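Local coordinates for superoxide dismutase [Fe] (Aquifex pyrophilus, PDB 1COJ), which converts superoxide radicals into hydrogen peroxide and molecular oxygen, using one iron ion in each subunit of a homotetramer, at residues 27-32 / 81-85; 130-136 / 154-158; 87-93 / 186-192; 72-77 / 148-152. All coordinates share one frame; numbering follows the deposited sequence.

Contact 1 (27-32 / 81-85); sequences HFEAHY and HELYF. With FE (Fe (III) ion), chain B.
His81 and His27 meet at the iron(III) ion, each supplying NE2 from its own arm of the antiparallel helical hairpin that forms the N-terminal domain of iron and manganese superoxide dismutases. The short helical segments run at 171° to each other with their axes 12.0 Å apart, a wide spacing that side chains and the metal fill. His81 NE2 lies 2.2 Å from the iron and His27 NE2 2.1 Å, while Asp163, His167 and a water complete the site. The two imidazoles are turned almost perpendicular, at 87°. On the far side of its ring, His81 ND1 is held by the carbonyl of Gly77, one helical turn earlier, which probably helps to fix the rotation of the imidazole. Glu82 reaches out on an extended chain and takes a hydrogen bond from the phenol of Tyr32, OH to OE1 2.8 Å, on the anti side of the carboxylate. Tyr84 passes its CE2 close to His27 CE1, and its hydroxyl, also bonded to Tyr180, shares a water with His27 ND1. Phe85 closes the aromatic cluster with two edge-to-face pairs. Its own edge, at CZ, points at one face of the His27 imidazole, toward the rim, whereas Phe28 turns its edge to the face of Phe85. Phe28 CG, beside its carbonyl carbon (chi1 -166°), carries the ring to Phe85, bringing Phe28 CD1 within 3.5 Å of Phe85 CD2.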
# COMPACT_ATOMS: atom_id res chain seq x y z
N HIS A 27 -18.72 9.02 -13.89
CA HIS A 27 -17.26 8.93 -13.96
C HIS A 27 -16.63 10.30 -14.13
O HIS A 27 -15.68 10.65 -13.42
CB HIS A 27 -16.84 8.00 -15.10
CG HIS A 27 -15.45 7.47 -14.97
ND1 HIS A 27 -14.83 6.69 -15.93
CD2 HIS A 27 -14.54 7.61 -13.97
CE1 HIS A 27 -13.60 6.39 -15.48
NE2 HIS A 27 -13.38 6.92 -14.29
N PHE A 28 -17.20 11.10 -15.04
CA PHE A 28 -16.69 12.43 -15.32
C PHE A 28 -17.16 13.49 -14.31
O PHE A 28 -16.35 14.21 -13.73
CB PHE A 28 -17.10 12.86 -16.73
CG PHE A 28 -16.36 14.07 -17.23
CD1 PHE A 28 -15.18 13.93 -17.96
CD2 PHE A 28 -16.83 15.36 -16.96
CE1 PHE A 28 -14.48 15.05 -18.42
CE2 PHE A 28 -16.14 16.48 -17.41
CZ PHE A 28 -14.96 16.33 -18.14
N GLU A 29 -18.47 13.55 -14.10
CA GLU A 29 -19.07 14.53 -13.21
C GLU A 29 -18.84 14.34 -11.72
O GLU A 29 -18.74 15.32 -10.98
CB GLU A 29 -20.57 14.66 -13.49
CG GLU A 29 -20.92 15.05 -14.92
CD GLU A 29 -20.37 16.41 -15.32
OE1 GLU A 29 -20.19 17.28 -14.44
OE2 GLU A 29 -20.13 16.62 -16.53
N ALA A 30 -18.78 13.10 -11.25
CA ALA A 30 -18.59 12.86 -9.83
C ALA A 30 -17.16 12.52 -9.43
O ALA A 30 -16.55 13.20 -8.61
CB ALA A 30 -19.55 11.79 -9.33
N HIS A 31 -16.63 11.45 -10.02
CA HIS A 31 -15.28 11.00 -9.70
C HIS A 31 -14.18 11.95 -10.13
O HIS A 31 -13.45 12.47 -9.30
CB HIS A 31 -15.04 9.61 -10.27
CG HIS A 31 -15.94 8.57 -9.69
ND1 HIS A 31 -15.87 8.20 -8.36
CD2 HIS A 31 -16.98 7.88 -10.22
CE1 HIS A 31 -16.82 7.32 -8.10
NE2 HIS A 31 -17.51 7.10 -9.20
N TYR A 32 -14.07 12.19 -11.43
CA TYR A 32 -13.05 13.09 -11.96
C TYR A 32 -13.08 14.47 -11.29
O TYR A 32 -12.06 14.94 -10.76
CB TYR A 32 -13.20 13.21 -13.48
CG TYR A 32 -12.49 14.39 -14.09
CD1 TYR A 32 -11.12 14.59 -13.91
CD2 TYR A 32 -13.19 15.32 -14.86
CE1 TYR A 32 -10.47 15.70 -14.47
CE2 TYR A 32 -12.56 16.42 -15.42
CZ TYR A 32 -11.20 16.61 -15.23
OH TYR A 32 -10.59 17.71 -15.79
N HIS A 81 -7.21 10.73 -15.37
CA HIS A 81 -8.55 10.83 -15.95
C HIS A 81 -8.56 11.72 -17.18
O HIS A 81 -9.23 11.41 -18.17
CB HIS A 81 -9.57 11.30 -14.92
CG HIS A 81 -10.07 10.20 -14.03
ND1 HIS A 81 -9.52 9.89 -12.81
CD2 HIS A 81 -11.04 9.28 -14.24
CE1 HIS A 81 -10.14 8.81 -12.33
NE2 HIS A 81 -11.07 8.40 -13.16
N GLU A 82 -7.79 12.80 -17.15
CA GLU A 82 -7.73 13.70 -18.30
C GLU A 82 -7.10 13.01 -19.50
O GLU A 82 -7.52 13.22 -20.64
CB GLU A 82 -6.99 14.98 -17.95
CG GLU A 82 -7.76 15.82 -16.95
CD GLU A 82 -7.13 17.17 -16.67
OE1 GLU A 82 -7.80 17.99 -16.03
OE2 GLU A 82 -5.98 17.41 -17.09
N LEU A 83 -6.11 12.16 -19.25
CA LEU A 83 -5.44 11.41 -20.31
C LEU A 83 -6.37 10.33 -20.86
O LEU A 83 -6.35 10.01 -22.05
CB LEU A 83 -4.15 10.78 -19.78
CG LEU A 83 -3.00 11.72 -19.42
CD1 LEU A 83 -1.95 10.98 -18.62
CD2 LEU A 83 -2.39 12.30 -20.69
N TYR A 84 -7.20 9.79 -19.98
CA TYR A 84 -8.16 8.74 -20.32
C TYR A 84 -9.31 9.28 -21.19
O TYR A 84 -9.51 8.83 -22.32
CB TYR A 84 -8.69 8.12 -19.03
CG TYR A 84 -9.83 7.14 -19.17
CD1 TYR A 84 -9.61 5.84 -19.64
CD2 TYR A 84 -11.12 7.48 -18.78
CE1 TYR A 84 -10.65 4.91 -19.70
CE2 TYR A 84 -12.17 6.56 -18.84
CZ TYR A 84 -11.92 5.28 -19.29
OH TYR A 84 -12.94 4.34 -19.27
N PHE A 85 -10.05 10.25 -20.67
CA PHE A 85 -11.17 10.84 -21.41
C PHE A 85 -10.71 11.50 -22.71
O PHE A 85 -11.34 11.35 -23.76
CB PHE A 85 -11.90 11.86 -20.55
CG PHE A 85 -12.63 11.27 -19.38
CD1 PHE A 85 -13.53 10.22 -19.56
CD2 PHE A 85 -12.42 11.76 -18.09
CE1 PHE A 85 -14.22 9.68 -18.48
CE2 PHE A 85 -13.11 11.22 -17.00
CZ PHE A 85 -14.01 10.18 -17.20
FE FE B . -11.86 6.40 -12.89
O HOH W 1 -15.73 4.98 -18.04
O HOH W 2 -10.34 5.77 -11.75

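Contact 2 (130-136 / 154-158); sequences ILGLDIF and TGLIP
Leu133 and Ile157 form an antiparallel hydrogen-bonded pair, N of Leu133 to O of Ile157 at 2.8 Å and N of Ile157 to O of Leu133 at 3.0 Å, and Gly132 with Pro158 makes the neighbouring non-hydrogen-bonded pair. At Gly132 the strands come close, CA to CA of Pro158 only 4.2 Å, and a CB on this residue would run into Ile157 O and Leu156 CG. Side chains divide between the two faces. On the face of Leu133 and Ile157, covered by helix 190-207, Ile135 crosses Ile157 at about a right angle and sets its CG2 3.7 Å from Ile157 CD1. This is the pairing of the central strand, 128-134, with the outer strand 157-163 in the three-stranded antiparallel sheet of the C-terminal domain. Beyond the pairing, Ile135 holds CG1 between its backbone N and carbonyl carbon (chi1 62°), which lays that branch over the centre of the Phe136 ring and beside Gly155. Replacing Ile135 by alanine would probably open a gap between Gly155 and Ile157 CD1 and leave the Phe136 ring freer to shift. The edge of that ring, at CE2, meets the Thr154 carbonyl. Asp134 OD2 accepts from Phe136 N in an Asx turn, met from above the carboxylate plane, and also accepts a hydrogen bond from a water that donates to Thr154 O as well; Asp134 OD1 is hydrogen-bonded to Ser137. On the other side of the sheet, the Ile130 and Leu156 side chains slide past each other in opposite directions, Ile130 CG2 3.9 Å from Leu156 CD2, and Ile130 lies beside Pro158 CB.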
# COMPACT_ATOMS: atom_id res chain seq x y z
N ILE A 130 -1.13 1.23 -18.03
CA ILE A 130 -0.54 2.28 -18.85
C ILE A 130 0.56 1.83 -19.80
O ILE A 130 1.39 1.00 -19.45
CB ILE A 130 0.07 3.39 -17.94
CG1 ILE A 130 -1.02 3.99 -17.04
CG2 ILE A 130 0.70 4.49 -18.78
CD1 ILE A 130 -0.50 5.01 -16.04
N LEU A 131 0.51 2.33 -21.04
CA LEU A 131 1.56 2.07 -22.02
C LEU A 131 2.24 3.42 -22.11
O LEU A 131 1.60 4.42 -22.42
CB LEU A 131 1.00 1.70 -23.40
CG LEU A 131 2.09 1.63 -24.49
CD1 LEU A 131 3.03 0.46 -24.25
CD2 LEU A 131 1.47 1.52 -25.87
N GLY A 132 3.53 3.47 -21.80
CA GLY A 132 4.23 4.73 -21.87
C GLY A 132 5.70 4.59 -22.19
O GLY A 132 6.20 3.48 -22.36
N LEU A 133 6.38 5.72 -22.30
CA LEU A 133 7.81 5.73 -22.59
C LEU A 133 8.59 5.95 -21.30
O LEU A 133 8.39 6.94 -20.58
CB LEU A 133 8.16 6.84 -23.59
CG LEU A 133 9.63 6.92 -24.01
CD1 LEU A 133 9.97 5.78 -24.96
CD2 LEU A 133 9.91 8.25 -24.68
N ASP A 134 9.46 4.99 -20.99
CA ASP A 134 10.30 5.06 -19.80
C ASP A 134 11.50 5.93 -20.19
O ASP A 134 12.35 5.52 -20.98
CB ASP A 134 10.74 3.64 -19.43
CG ASP A 134 11.88 3.60 -18.42
OD1 ASP A 134 12.65 2.63 -18.44
OD2 ASP A 134 12.00 4.53 -17.59
N ILE A 135 11.58 7.13 -19.62
CA ILE A 135 12.67 8.05 -19.95
C ILE A 135 14.06 7.58 -19.56
O ILE A 135 15.05 8.08 -20.08
CB ILE A 135 12.45 9.47 -19.37
CG1 ILE A 135 12.41 9.42 -17.84
CG2 ILE A 135 11.19 10.07 -19.94
CD1 ILE A 135 12.52 10.78 -17.19
N PHE A 136 14.13 6.60 -18.66
CA PHE A 136 15.43 6.10 -18.21
C PHE A 136 16.04 5.07 -19.15
O PHE A 136 17.27 4.94 -19.20
CB PHE A 136 15.33 5.56 -16.79
CG PHE A 136 14.85 6.58 -15.79
CD1 PHE A 136 15.62 7.70 -15.48
CD2 PHE A 136 13.60 6.44 -15.18
CE1 PHE A 136 15.16 8.66 -14.58
CE2 PHE A 136 13.14 7.39 -14.29
CZ PHE A 136 13.92 8.50 -13.98
N THR A 154 8.27 6.36 -11.84
CA THR A 154 8.72 7.74 -11.91
C THR A 154 9.22 8.01 -13.33
O THR A 154 9.79 7.11 -13.97
CB THR A 154 9.89 7.97 -10.91
OG1 THR A 154 9.42 7.87 -9.56
CG2 THR A 154 10.53 9.33 -11.11
N GLY A 155 8.96 9.21 -13.85
CA GLY A 155 9.42 9.58 -15.17
C GLY A 155 8.67 9.10 -16.40
O GLY A 155 8.86 9.64 -17.49
N LEU A 156 7.79 8.12 -16.23
CA LEU A 156 7.04 7.56 -17.35
C LEU A 156 6.15 8.58 -18.07
O LEU A 156 5.39 9.31 -17.43
CB LEU A 156 6.18 6.38 -16.87
CG LEU A 156 5.49 5.52 -17.93
CD1 LEU A 156 6.49 4.59 -18.56
CD2 LEU A 156 4.36 4.72 -17.32
N ILE A 157 6.27 8.65 -19.40
CA ILE A 157 5.44 9.55 -20.20
C ILE A 157 4.32 8.65 -20.75
O ILE A 157 4.57 7.79 -21.59
CB ILE A 157 6.24 10.17 -21.37
CG1 ILE A 157 7.45 10.92 -20.82
CG2 ILE A 157 5.36 11.13 -22.15
CD1 ILE A 157 8.38 11.44 -21.90
N PRO A 158 3.09 8.84 -20.26
CA PRO A 158 1.91 8.05 -20.66
C PRO A 158 1.43 8.28 -22.09
O PRO A 158 1.25 9.42 -22.51
CB PRO A 158 0.83 8.51 -19.67
CG PRO A 158 1.59 9.20 -18.57
CD PRO A 158 2.70 9.88 -19.30
O HOH W 3 10.19 6.27 -16.65

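Contact 3 (87-93 / 186-192); sequences MLTPGGK and KNINWDV
Backbone pairing between a loop and the segment that runs into the first turn of helix 190-207 makes this contact: the loop follows helix 63-86, and the two meet at a partly buried edge of the subunit. Met87 O receives Asn189 N at 2.9 Å, from above its carbonyl plane, and Thr89 N returns a straighter bond to Asn187 O, also 2.9 Å long and in the carbonyl plane. Between them Leu88 and Ile188 form a single bridge. The loop then reverses through a type II beta turn from Thr89 to Gly92. Gly91 and Gly92 both have positive phi, and a CB on Gly92 would strike Lys186 O. Past the turn, Lys93 N donates to Ile188 O, and Trp190 N donates to Lys93 O over 2.7 Å. Here the helix begins, with Asn189 as its N-cap: Asn189 CG stands anti to the backbone N (chi1 -176°), carrying OD1 back over the first turn for weak bonds from Asp191 N and Val192 N. Lys93 runs beside the Asn189 side chain and bends only at its end, where NZ forms a salt bridge with Asp191 OD2, 2.8 Å away on the syn side of the carboxylate but tilted 32° out of its plane. On the buried side Met87 lies alongside Ile188, CE to CG2 3.9 Å, and Ile188 CG2 in turn sits over the centre of the Trp190 ring.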
# COMPACT_ATOMS: atom_id res chain seq x y z
N MET A 87 -8.50 10.76 -24.79
CA MET A 87 -8.14 9.90 -25.91
C MET A 87 -9.29 9.03 -26.41
O MET A 87 -9.05 8.07 -27.15
CB MET A 87 -6.93 9.04 -25.56
CG MET A 87 -7.17 8.01 -24.47
SD MET A 87 -5.74 6.96 -24.18
CE MET A 87 -5.84 5.88 -25.58
N LEU A 88 -10.52 9.35 -26.02
CA LEU A 88 -11.68 8.58 -26.45
C LEU A 88 -12.59 9.38 -27.39
O LEU A 88 -12.95 10.52 -27.09
CB LEU A 88 -12.49 8.10 -25.24
CG LEU A 88 -11.81 7.06 -24.33
CD1 LEU A 88 -12.59 6.93 -23.04
CD2 LEU A 88 -11.70 5.72 -25.05
N THR A 89 -12.91 8.80 -28.54
CA THR A 89 -13.79 9.41 -29.54
C THR A 89 -14.72 8.32 -30.02
O THR A 89 -14.29 7.18 -30.19
CB THR A 89 -13.02 9.98 -30.77
OG1 THR A 89 -11.77 10.52 -30.34
CG2 THR A 89 -13.77 11.08 -31.41
N PRO A 90 -16.01 8.64 -30.26
CA PRO A 90 -16.97 7.64 -30.73
C PRO A 90 -16.51 6.87 -31.97
O PRO A 90 -16.28 7.45 -33.02
CB PRO A 90 -18.24 8.46 -30.98
CG PRO A 90 -17.73 9.88 -31.14
CD PRO A 90 -16.67 9.94 -30.09
N GLY A 91 -16.33 5.57 -31.81
CA GLY A 91 -15.90 4.72 -32.90
C GLY A 91 -14.41 4.77 -33.20
O GLY A 91 -13.93 4.03 -34.06
N GLY A 92 -13.68 5.61 -32.48
CA GLY A 92 -12.25 5.71 -32.70
C GLY A 92 -11.91 6.69 -33.81
O GLY A 92 -12.80 7.20 -34.50
N LYS A 93 -10.62 6.97 -33.98
CA LYS A 93 -10.17 7.91 -35.01
C LYS A 93 -8.70 7.70 -35.35
O LYS A 93 -7.88 7.45 -34.47
CB LYS A 93 -10.39 9.34 -34.52
CG LYS A 93 -10.25 10.40 -35.60
CD LYS A 93 -10.58 11.77 -35.03
CE LYS A 93 -10.72 12.83 -36.11
NZ LYS A 93 -9.47 13.06 -36.89
N LYS A 186 -11.97 0.11 -29.09
CA LYS A 186 -12.78 0.51 -30.24
C LYS A 186 -12.95 2.02 -30.33
O LYS A 186 -13.29 2.54 -31.40
CB LYS A 186 -14.19 -0.10 -30.16
CG LYS A 186 -14.27 -1.59 -30.37
CD LYS A 186 -15.72 -1.98 -30.64
CE LYS A 186 -15.92 -3.49 -30.64
NZ LYS A 186 -15.84 -4.07 -29.26
N ASN A 187 -12.71 2.73 -29.24
CA ASN A 187 -12.88 4.18 -29.24
C ASN A 187 -11.61 5.00 -29.10
O ASN A 187 -11.67 6.19 -28.79
CB ASN A 187 -13.88 4.58 -28.16
CG ASN A 187 -15.25 4.02 -28.40
OD1 ASN A 187 -15.62 2.98 -27.86
ND2 ASN A 187 -16.03 4.71 -29.20
N ILE A 188 -10.45 4.40 -29.37
CA ILE A 188 -9.19 5.12 -29.24
C ILE A 188 -8.97 6.16 -30.33
O ILE A 188 -9.10 5.87 -31.53
CB ILE A 188 -7.98 4.16 -29.20
CG1 ILE A 188 -8.03 3.31 -27.93
CG2 ILE A 188 -6.68 4.95 -29.26
CD1 ILE A 188 -6.88 2.32 -27.79
N ASN A 189 -8.69 7.38 -29.91
CA ASN A 189 -8.41 8.47 -30.83
C ASN A 189 -6.90 8.44 -31.06
O ASN A 189 -6.12 8.99 -30.28
CB ASN A 189 -8.82 9.81 -30.22
CG ASN A 189 -8.64 10.97 -31.17
OD1 ASN A 189 -7.83 10.92 -32.11
ND2 ASN A 189 -9.40 12.02 -30.96
N TRP A 190 -6.48 7.79 -32.14
CA TRP A 190 -5.07 7.67 -32.48
C TRP A 190 -4.37 8.97 -32.82
O TRP A 190 -3.14 9.03 -32.76
CB TRP A 190 -4.87 6.63 -33.57
CG TRP A 190 -5.13 5.25 -33.08
CD1 TRP A 190 -6.25 4.49 -33.29
CD2 TRP A 190 -4.28 4.48 -32.23
NE1 TRP A 190 -6.14 3.30 -32.63
CE2 TRP A 190 -4.94 3.26 -31.97
CE3 TRP A 190 -3.02 4.70 -31.66
CZ2 TRP A 190 -4.39 2.26 -31.16
CZ3 TRP A 190 -2.46 3.70 -30.86
CH2 TRP A 190 -3.15 2.50 -30.62
N ASP A 191 -5.12 10.00 -33.17
CA ASP A 191 -4.52 11.29 -33.48
C ASP A 191 -3.89 11.81 -32.19
O ASP A 191 -2.77 12.32 -32.19
CB ASP A 191 -5.58 12.29 -33.97
CG ASP A 191 -6.06 12.00 -35.39
OD1 ASP A 191 -5.63 10.99 -35.99
OD2 ASP A 191 -6.87 12.79 -35.90
N VAL A 192 -4.62 11.63 -31.09
CA VAL A 192 -4.17 12.05 -29.76
C VAL A 192 -2.94 11.25 -29.32
O VAL A 192 -1.91 11.82 -28.94
CB VAL A 192 -5.31 11.91 -28.71
CG1 VAL A 192 -4.78 12.14 -27.30
CG2 VAL A 192 -6.42 12.90 -29.01
O HOH W 4 -10.54 12.31 -28.31

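Contact 4 (72-77 / 148-152); sequences TFNYMG and HNVYN
Part of what is probably the second shell of the iron site lies here, where His148, its side chain about 5 Å from the iron ion, comes from the loop between strands 139-145 and 157-163 and is pressed against helix 63-86 of the alpha-hairpin domain. His148 CD2 lies over one face of the Phe73 ring, offset toward its rim, 3.5 Å from CZ. The two planes are inclined at 49°. The imidazole also receives Gly77 CA over the centre of one face, a CH-pi contact of 3.9 Å from CA to the ring centroid, and a CB on Gly77 would sit tightly against His148 CD2. Asn149 puts its CG between the backbone N and carbonyl carbon (chi1 62°), which turns the amide toward the helix: OD1 comes 3.4 Å from Phe73 CB, and the amide meets the edge of the Phe73 ring. Met76 packs its CB 3.3 Å from His148 O, an oxygen that also accepts a straight hydrogen bond from Asn152 ND2. That same ND2 group reaches Thr154 of the third subunit and lies beside Met76 SD. Arg126 of the second subunit makes a cation-pi contact with Phe73. An alanine in place of Phe73 is likely to leave His148 CD2 without its aromatic cover and that arginine without its ring partner. With ND1 bonded to Trp128 and NE2 to Tyr35, and packed against Phe73 and Gly77, the imidazole is probably held in one orientation beside the metal ligands.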
# COMPACT_ATOMS: atom_id res chain seq x y z
N THR A 72 -0.73 13.19 -3.94
CA THR A 72 -0.38 12.32 -5.05
C THR A 72 -1.60 11.54 -5.53
O THR A 72 -1.77 11.33 -6.73
CB THR A 72 0.77 11.33 -4.71
OG1 THR A 72 0.36 10.44 -3.67
CG2 THR A 72 2.02 12.08 -4.26
N PHE A 73 -2.45 11.12 -4.60
CA PHE A 73 -3.65 10.37 -4.93
C PHE A 73 -4.59 11.19 -5.80
O PHE A 73 -5.02 10.75 -6.87
CB PHE A 73 -4.39 9.93 -3.66
CG PHE A 73 -5.61 9.08 -3.92
CD1 PHE A 73 -5.47 7.74 -4.25
CD2 PHE A 73 -6.88 9.65 -3.87
CE1 PHE A 73 -6.60 6.96 -4.53
CE2 PHE A 73 -8.01 8.88 -4.15
CZ PHE A 73 -7.87 7.53 -4.48
N ASN A 74 -4.88 12.41 -5.35
CA ASN A 74 -5.78 13.29 -6.07
C ASN A 74 -5.22 13.88 -7.35
O ASN A 74 -5.92 13.93 -8.37
CB ASN A 74 -6.34 14.36 -5.13
CG ASN A 74 -7.26 13.77 -4.06
OD1 ASN A 74 -6.87 13.60 -2.91
ND2 ASN A 74 -8.47 13.44 -4.45
N TYR A 75 -3.95 14.28 -7.33
CA TYR A 75 -3.36 14.86 -8.53
C TYR A 75 -3.29 13.82 -9.64
O TYR A 75 -3.58 14.12 -10.80
CB TYR A 75 -1.97 15.43 -8.25
CG TYR A 75 -1.40 16.21 -9.41
CD1 TYR A 75 -2.08 17.30 -9.96
CD2 TYR A 75 -0.18 15.84 -9.98
CE1 TYR A 75 -1.56 18.01 -11.05
CE2 TYR A 75 0.35 16.54 -11.07
CZ TYR A 75 -0.35 17.62 -11.60
OH TYR A 75 0.17 18.30 -12.68
N MET A 76 -2.90 12.59 -9.29
CA MET A 76 -2.83 11.52 -10.28
C MET A 76 -4.24 11.19 -10.74
O MET A 76 -4.46 10.87 -11.91
CB MET A 76 -2.13 10.29 -9.71
CG MET A 76 -0.62 10.41 -9.66
SD MET A 76 0.14 10.52 -11.30
CE MET A 76 0.26 12.31 -11.55
N GLY A 77 -5.20 11.29 -9.82
CA GLY A 77 -6.59 11.05 -10.16
C GLY A 77 -7.00 12.02 -11.25
O GLY A 77 -7.64 11.63 -12.22
N HIS A 148 -4.45 5.21 -8.10
CA HIS A 148 -3.91 6.38 -8.79
C HIS A 148 -2.45 6.64 -8.45
O HIS A 148 -1.68 7.07 -9.31
CB HIS A 148 -4.70 7.65 -8.43
CG HIS A 148 -6.18 7.53 -8.63
ND1 HIS A 148 -6.75 6.97 -9.76
CD2 HIS A 148 -7.22 7.93 -7.85
CE1 HIS A 148 -8.07 7.02 -9.66
NE2 HIS A 148 -8.38 7.60 -8.52
N ASN A 149 -2.07 6.34 -7.21
CA ASN A 149 -0.71 6.59 -6.72
C ASN A 149 0.05 5.37 -6.19
O ASN A 149 0.91 5.50 -5.31
CB ASN A 149 -0.75 7.68 -5.64
CG ASN A 149 -1.59 7.28 -4.41
OD1 ASN A 149 -1.59 7.99 -3.41
ND2 ASN A 149 -2.27 6.15 -4.48
N VAL A 150 -0.26 4.19 -6.71
CA VAL A 150 0.41 2.98 -6.25
C VAL A 150 0.96 2.17 -7.43
O VAL A 150 0.19 1.67 -8.25
CB VAL A 150 -0.52 2.09 -5.38
CG1 VAL A 150 0.18 0.79 -5.01
CG2 VAL A 150 -0.93 2.84 -4.12
N TYR A 151 2.29 2.06 -7.47
CA TYR A 151 3.07 1.33 -8.49
C TYR A 151 3.44 2.15 -9.73
O TYR A 151 3.98 1.61 -10.71
CB TYR A 151 2.41 -0.00 -8.89
CG TYR A 151 2.17 -0.95 -7.73
CD1 TYR A 151 1.12 -1.87 -7.75
CD2 TYR A 151 2.99 -0.92 -6.59
CE1 TYR A 151 0.88 -2.73 -6.67
CE2 TYR A 151 2.77 -1.76 -5.51
CZ TYR A 151 1.71 -2.66 -5.54
OH TYR A 151 1.45 -3.46 -4.45
N ASN A 152 3.18 3.45 -9.69
CA ASN A 152 3.50 4.34 -10.80
C ASN A 152 5.01 4.39 -10.96
O ASN A 152 5.73 4.49 -9.96
CB ASN A 152 3.06 5.79 -10.52
CG ASN A 152 1.64 5.91 -10.02
OD1 ASN A 152 1.27 5.30 -9.02
ND2 ASN A 152 0.85 6.73 -10.68

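From the N terminus, contact 1 is the first to close, folding helix 63-86 back on helix 21-47 across 48 residues. An earlier part of the second helix, 72-77, opens contact 4, which waits for the loop at 148-152 and so crosses contact 1; the two touch through His81 and His148, tying the hairpin to the C-terminal domain around the iron. Contact 3 opens directly after contact 1 and closes last, tying the loop after helix 63-86 to the start of helix 190-207, crossing contact 4 and enclosing contact 2. Contact 2 joins two sheet strands, crosses contact 4, and meets contact 1 where Pro158 packs on Leu83. Contacts 1, 2 and 4 all touch the third subunit.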